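Local coordinates for protein Pcdhgb2 (Mus musculus, PDB 5SZR) that probably acts as a calcium-dependent cell-adhesion protein that may help establish and maintain specific neuronal connections in the brain, at residues A[113-118]-A[199-204]; A[155-160]-A[183-188]. All blocks are in the same frame, centred on the assembly; numbering follows the deposited sequence.

Contact 1 of 2, residues A[113-118]-A[199-204]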
loop_
_atom_site.group_PDB
_atom_site.type_symbol
_atom_site.label_atom_id
_atom_site.label_comp_id
_atom_site.label_asym_id
_atom_site.label_seq_id
_atom_site.Cartn_x
_atom_site.Cartn_y
_atom_site.Cartn_z
ATOM N N THR A 113 14.999 -21.107 17.519
ATOM C CA THR A 113 14.939 -20.120 18.588
ATOM C C THR A 113 15.302 -18.748 18.037
ATOM O O THR A 113 15.827 -18.616 16.928
ATOM C CB THR A 113 15.877 -20.467 19.755
ATOM O OG1 THR A 113 17.230 -20.521 19.289
ATOM C CG2 THR A 113 15.497 -21.797 20.382
ATOM N N SER A 114 15.006 -17.725 18.842
ATOM C CA SER A 114 15.369 -16.334 18.561
ATOM C C SER A 114 14.910 -15.895 17.173
ATOM O O SER A 114 15.671 -15.321 16.390
ATOM C CB SER A 114 16.874 -16.116 18.729
ATOM O OG SER A 114 17.237 -16.165 20.096
ATOM N N VAL A 115 13.643 -16.165 16.867
ATOM C CA VAL A 115 13.064 -15.643 15.636
ATOM C C VAL A 115 12.858 -14.138 15.776
ATOM O O VAL A 115 12.243 -13.666 16.741
ATOM C CB VAL A 115 11.750 -16.362 15.308
ATOM C CG1 VAL A 115 11.148 -15.803 14.022
ATOM C CG2 VAL A 115 11.989 -17.855 15.193
ATOM N N PHE A 116 13.393 -13.380 14.819
ATOM C CA PHE A 116 13.261 -11.922 14.760
ATOM C C PHE A 116 11.802 -11.577 14.467
ATOM O O PHE A 116 11.363 -11.626 13.317
ATOM C CB PHE A 116 14.199 -11.377 13.684
ATOM C CG PHE A 116 14.671 -9.957 13.909
ATOM C CD1 PHE A 116 13.902 -9.036 14.602
ATOM C CD2 PHE A 116 15.897 -9.541 13.400
ATOM C CE1 PHE A 116 14.355 -7.728 14.784
ATOM C CE2 PHE A 116 16.347 -8.237 13.576
ATOM C CZ PHE A 116 15.578 -7.334 14.270
ATOM N N THR A 117 11.042 -11.235 15.504
ATOM C CA THR A 117 9.597 -11.025 15.373
ATOM C C THR A 117 9.114 -9.710 16.003
ATOM O O THR A 117 9.161 -9.552 17.221
ATOM C CB THR A 117 8.804 -12.184 16.033
ATOM O OG1 THR A 117 9.026 -13.402 15.314
ATOM C CG2 THR A 117 7.309 -11.873 16.054
ATOM N N PRO A 118 8.642 -8.758 15.181
ATOM C CA PRO A 118 8.632 -8.786 13.718
ATOM C C PRO A 118 9.989 -8.416 13.137
ATOM O O PRO A 118 10.870 -7.962 13.871
ATOM C CB PRO A 118 7.585 -7.731 13.360
ATOM C CG PRO A 118 7.675 -6.752 14.474
ATOM C CD PRO A 118 7.936 -7.572 15.706
ATOM N N VAL A 199 10.003 -27.644 9.637
ATOM C CA VAL A 199 9.360 -26.640 10.476
ATOM C C VAL A 199 9.111 -25.394 9.635
ATOM O O VAL A 199 9.942 -25.012 8.803
ATOM C CB VAL A 199 10.199 -26.289 11.724
ATOM C CG1 VAL A 199 10.267 -27.475 12.676
ATOM C CG2 VAL A 199 11.595 -25.836 11.325
ATOM N N ILE A 200 7.965 -24.760 9.858
ATOM C CA ILE A 200 7.564 -23.565 9.126
ATOM C C ILE A 200 7.733 -22.368 10.049
ATOM O O ILE A 200 7.111 -22.304 11.116
ATOM C CB ILE A 200 6.122 -23.676 8.612
ATOM C CG1 ILE A 200 5.997 -24.896 7.693
ATOM C CG2 ILE A 200 5.714 -22.399 7.895
ATOM C CD1 ILE A 200 4.594 -25.182 7.237
ATOM N N ILE A 201 8.593 -21.435 9.651
ATOM C CA ILE A 201 8.816 -20.199 10.388
ATOM C C ILE A 201 8.007 -19.106 9.710
ATOM O O ILE A 201 8.199 -18.832 8.518
ATOM C CB ILE A 201 10.304 -19.824 10.433
ATOM C CG1 ILE A 201 11.138 -20.985 10.971
ATOM C CG2 ILE A 201 10.511 -18.577 11.277
ATOM C CD1 ILE A 201 12.613 -20.689 11.019
ATOM N N THR A 202 7.104 -18.486 10.464
ATOM C CA THR A 202 6.311 -17.372 9.964
ATOM C C THR A 202 7.008 -16.061 10.304
ATOM O O THR A 202 7.379 -15.830 11.460
ATOM C CB THR A 202 4.903 -17.394 10.560
ATOM O OG1 THR A 202 4.184 -18.523 10.045
ATOM C CG2 THR A 202 4.154 -16.115 10.210
ATOM N N LEU A 203 7.189 -15.213 9.296
ATOM C CA LEU A 203 7.870 -13.934 9.453
ATOM C C LEU A 203 6.894 -12.788 9.228
ATOM O O LEU A 203 6.216 -12.732 8.195
ATOM C CB LEU A 203 9.048 -13.818 8.483
ATOM C CG LEU A 203 10.144 -14.857 8.717
ATOM C CD1 LEU A 203 11.331 -14.608 7.794
ATOM C CD2 LEU A 203 10.566 -14.838 10.176
ATOM N N HIS A 204 6.827 -11.886 10.198
ATOM C CA HIS A 204 6.048 -10.663 10.090
ATOM C C HIS A 204 7.003 -9.515 9.791
ATOM O O HIS A 204 7.930 -9.260 10.566
ATOM C CB HIS A 204 5.269 -10.400 11.377
ATOM C CG HIS A 204 4.116 -11.331 11.581
ATOM N ND1 HIS A 204 3.499 -11.990 10.540
ATOM C CD2 HIS A 204 3.466 -11.714 12.706
ATOM C CE1 HIS A 204 2.520 -12.739 11.014
ATOM N NE2 HIS A 204 2.479 -12.590 12.325
#

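Contact 2 of 2, residues A[155-160]-A[183-188]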
loop_
_atom_site.group_PDB
_atom_site.type_symbol
_atom_site.label_atom_id
_atom_site.label_comp_id
_atom_site.label_asym_id
_atom_site.label_seq_id
_atom_site.Cartn_x
_atom_site.Cartn_y
_atom_site.Cartn_z
ATOM N N PHE A 155 16.026 -15.959 1.731
ATOM C CA PHE A 155 16.489 -16.411 3.035
ATOM C C PHE A 155 17.456 -17.568 2.840
ATOM O O PHE A 155 17.170 -18.499 2.082
ATOM C CB PHE A 155 15.310 -16.826 3.921
ATOM C CG PHE A 155 14.231 -15.789 4.009
ATOM C CD1 PHE A 155 14.464 -14.585 4.648
ATOM C CD2 PHE A 155 12.984 -16.013 3.448
ATOM C CE1 PHE A 155 13.474 -13.620 4.728
ATOM C CE2 PHE A 155 11.986 -15.050 3.526
ATOM C CZ PHE A 155 12.233 -13.854 4.166
ATOM N N VAL A 156 18.600 -17.500 3.519
ATOM C CA VAL A 156 19.696 -18.440 3.326
ATOM C C VAL A 156 20.118 -18.992 4.681
ATOM O O VAL A 156 20.093 -18.275 5.688
ATOM C CB VAL A 156 20.886 -17.767 2.607
ATOM C CG1 VAL A 156 22.073 -18.717 2.500
ATOM C CG2 VAL A 156 20.465 -17.295 1.230
ATOM N N LEU A 157 20.490 -20.272 4.705
ATOM C CA LEU A 157 21.003 -20.926 5.904
ATOM C C LEU A 157 22.523 -20.844 5.926
ATOM O O LEU A 157 23.185 -21.296 4.987
ATOM C CB LEU A 157 20.568 -22.389 5.958
ATOM C CG LEU A 157 19.203 -22.721 6.550
ATOM C CD1 LEU A 157 19.109 -24.221 6.791
ATOM C CD2 LEU A 157 18.952 -21.940 7.832
ATOM N N LYS A 158 23.073 -20.278 6.993
ATOM C CA LYS A 158 24.512 -20.237 7.206
ATOM C C LYS A 158 24.869 -21.226 8.306
ATOM O O LYS A 158 24.242 -21.228 9.371
ATOM C CB LYS A 158 24.978 -18.828 7.581
ATOM C CG LYS A 158 24.541 -17.737 6.612
ATOM C CD LYS A 158 25.274 -17.819 5.278
ATOM C CE LYS A 158 24.998 -16.578 4.437
ATOM N NZ LYS A 158 25.694 -16.603 3.122
ATOM N N SER A 159 25.866 -22.068 8.048
ATOM C CA SER A 159 26.280 -23.105 8.987
ATOM C C SER A 159 27.475 -22.593 9.782
ATOM O O SER A 159 28.588 -22.507 9.254
ATOM C CB SER A 159 26.619 -24.397 8.246
ATOM O OG SER A 159 26.872 -25.453 9.155
ATOM N N SER A 160 27.245 -22.254 11.050
ATOM C CA SER A 160 28.330 -21.768 11.898
ATOM C C SER A 160 29.189 -22.919 12.412
ATOM O O SER A 160 30.420 -22.886 12.295
ATOM C CB SER A 160 27.759 -20.943 13.057
ATOM O OG SER A 160 26.536 -21.485 13.528
ATOM N N VAL A 183 8.379 -19.576 5.953
ATOM C CA VAL A 183 9.662 -20.161 5.576
ATOM C C VAL A 183 9.722 -21.578 6.128
ATOM O O VAL A 183 9.684 -21.780 7.348
ATOM C CB VAL A 183 10.839 -19.316 6.089
ATOM C CG1 VAL A 183 12.158 -19.866 5.576
ATOM C CG2 VAL A 183 10.662 -17.861 5.670
ATOM N N THR A 184 9.821 -22.555 5.227
ATOM C CA THR A 184 9.864 -23.967 5.588
ATOM C C THR A 184 11.308 -24.456 5.565
ATOM O O THR A 184 11.961 -24.429 4.516
ATOM C CB THR A 184 9.009 -24.802 4.634
ATOM O OG1 THR A 184 7.623 -24.513 4.851
ATOM C CG2 THR A 184 9.255 -26.286 4.863
ATOM N N ILE A 185 11.799 -24.903 6.716
ATOM C CA ILE A 185 13.141 -25.458 6.841
ATOM C C ILE A 185 13.021 -26.973 6.957
ATOM O O ILE A 185 12.307 -27.480 7.830
ATOM C CB ILE A 185 13.883 -24.863 8.047
ATOM C CG1 ILE A 185 14.170 -23.379 7.807
ATOM C CG2 ILE A 185 15.167 -25.638 8.321
ATOM C CD1 ILE A 185 14.916 -22.710 8.933
ATOM N N VAL A 186 13.712 -27.696 6.077
ATOM C CA VAL A 186 13.635 -29.152 6.006
ATOM C C VAL A 186 14.967 -29.734 6.459
ATOM O O VAL A 186 16.032 -29.262 6.042
ATOM C CB VAL A 186 13.284 -29.629 4.586
ATOM C CG1 VAL A 186 13.218 -31.149 4.534
ATOM C CG2 VAL A 186 11.967 -29.019 4.131
ATOM N N ALA A 187 14.905 -30.758 7.307
ATOM C CA ALA A 187 16.086 -31.448 7.810
ATOM C C ALA A 187 15.945 -32.936 7.532
ATOM O O ALA A 187 14.890 -33.520 7.795
ATOM C CB ALA A 187 16.274 -31.197 9.308
ATOM N N ALA A 188 17.003 -33.549 7.003
ATOM C CA ALA A 188 16.965 -34.955 6.628
ATOM C C ALA A 188 18.254 -35.644 7.055
ATOM O O ALA A 188 19.333 -35.043 7.030
ATOM C CB ALA A 188 16.751 -35.124 5.119
#

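Contact 1 of 2, residues A[113-118]-A[199-204]
Val115 meets Ile201 and Leu203 through a single methyl group, and this small apolar cluster illustrates how a loop without regular structure can be pinned to a strand. With CG1 anti to the backbone N (chi1 180°), the branch reaches between two residues that share one face of the strand. CG1 lies 4.0 Å from Ile201 CG2 and 4.0 Å from Leu203 CD2, and the two partner methyls are themselves 3.9 Å apart, so the three form a nearly equilateral triangle. The side chains cross obliquely. Leu203 joins the group only through its far end, since its first side-chain bond does not aim at the loop.

The second kind of contact is made between a proline and the backbone. Pro118 CB comes within 3.2 Å of His204 O, a close carbon-oxygen approach with no polar hydrogen to donate, while Pro118 CB and His204 CB are 4.1 Å apart. Here the two backbones are nearest, their CA atoms separated by 4.8 Å, against 8.1 Å between Val115 CA and Ile201 CA. The peptide bond before Pro118 is cis, which bends the loop just before it becomes strand 119-120.

The end-to-end direction from Val115 to Pro118 makes 20° with that from Ile201 to His204. In this cadherin domain, the second of the four in the construct, the loop carries the N-terminal strand from one sheet of the sandwich to the other. Strand 109-113 lies antiparallel to strand 128-135, to which Phe116 still bonds through its backbone with Ile129, whereas strand 119-120 pairs in parallel with strand 196-206. On the outward side of that strand, Thr202 OG1 hydrogen-bonds Asn182 and Ile200 touches a fucose; on the inward side Leu203 touches Ile129 of strand 128-135, and Ile201 touches Val112 of strand 109-113.

Contact 2 of 2, residues A[155-160]-A[183-188]
Phe155 and Val183 face each other with their CA atoms 8.2 Å apart, Leu157 and Ile185 with theirs at 9.1 Å, a separation too wide for backbone pairing and bridged by side chains, and the two segments run in the same general direction. They belong to opposite sheets of a cadherin beta sandwich. All four residues send their first side-chain bond inward.

The closer pair is the aromatic one. Val183 CG2 approaches the Phe155 ring obliquely, 3.7 Å from CD2 and 3.8 Å from CE2, so the methyl spans a ring bond. With chi1 of -175° taken up by CG1, the CG2 branch is the one turned to the ring. The ring also meets Tyr181 edge-to-face and touches Leu203 and Leu167, which leaves it enclosed by residues of both sheets. Two residues on, a branch methyl of Leu157 meets the tip of the longer arm of Ile185: CD2 lies 4.3 Å from CD1, a looser touch. Leu157 leans as well on Cys147 and Val149 of strand 145-149.

With only carbon atoms meeting, the attraction rests on dispersion and on the exclusion of water. Such contacts impose little directionality, and the fit of shapes probably helps hold the layers apart at this distance, while backbone hydrogen bonds run within each sheet, as between Val156 and Val168 in one and Val183 and Ile201 in the other.

Read from the N terminus, the chain first passes 113-118, where it changes sheets, then 155-160 on the edge strand of the first sheet, then 183-188 and 199-204 on neighbouring strands of the second. Contact 2 closes a loop of 22 intervening residues and is nested inside the 80-residue loop closed by contact 1. The two share a wall: probable backbone hydrogen bonds join Ile201 N to Val183 O (2.6 Å) and Val199 O to Ile185 N (2.8 Å), while Ile201 CD1 packs on Ile185 CD1. Contact 1 thus attaches the loop that crosses between the sheets, and contact 2 the far edge of the first sheet, to one antiparallel strand pair within a single domain.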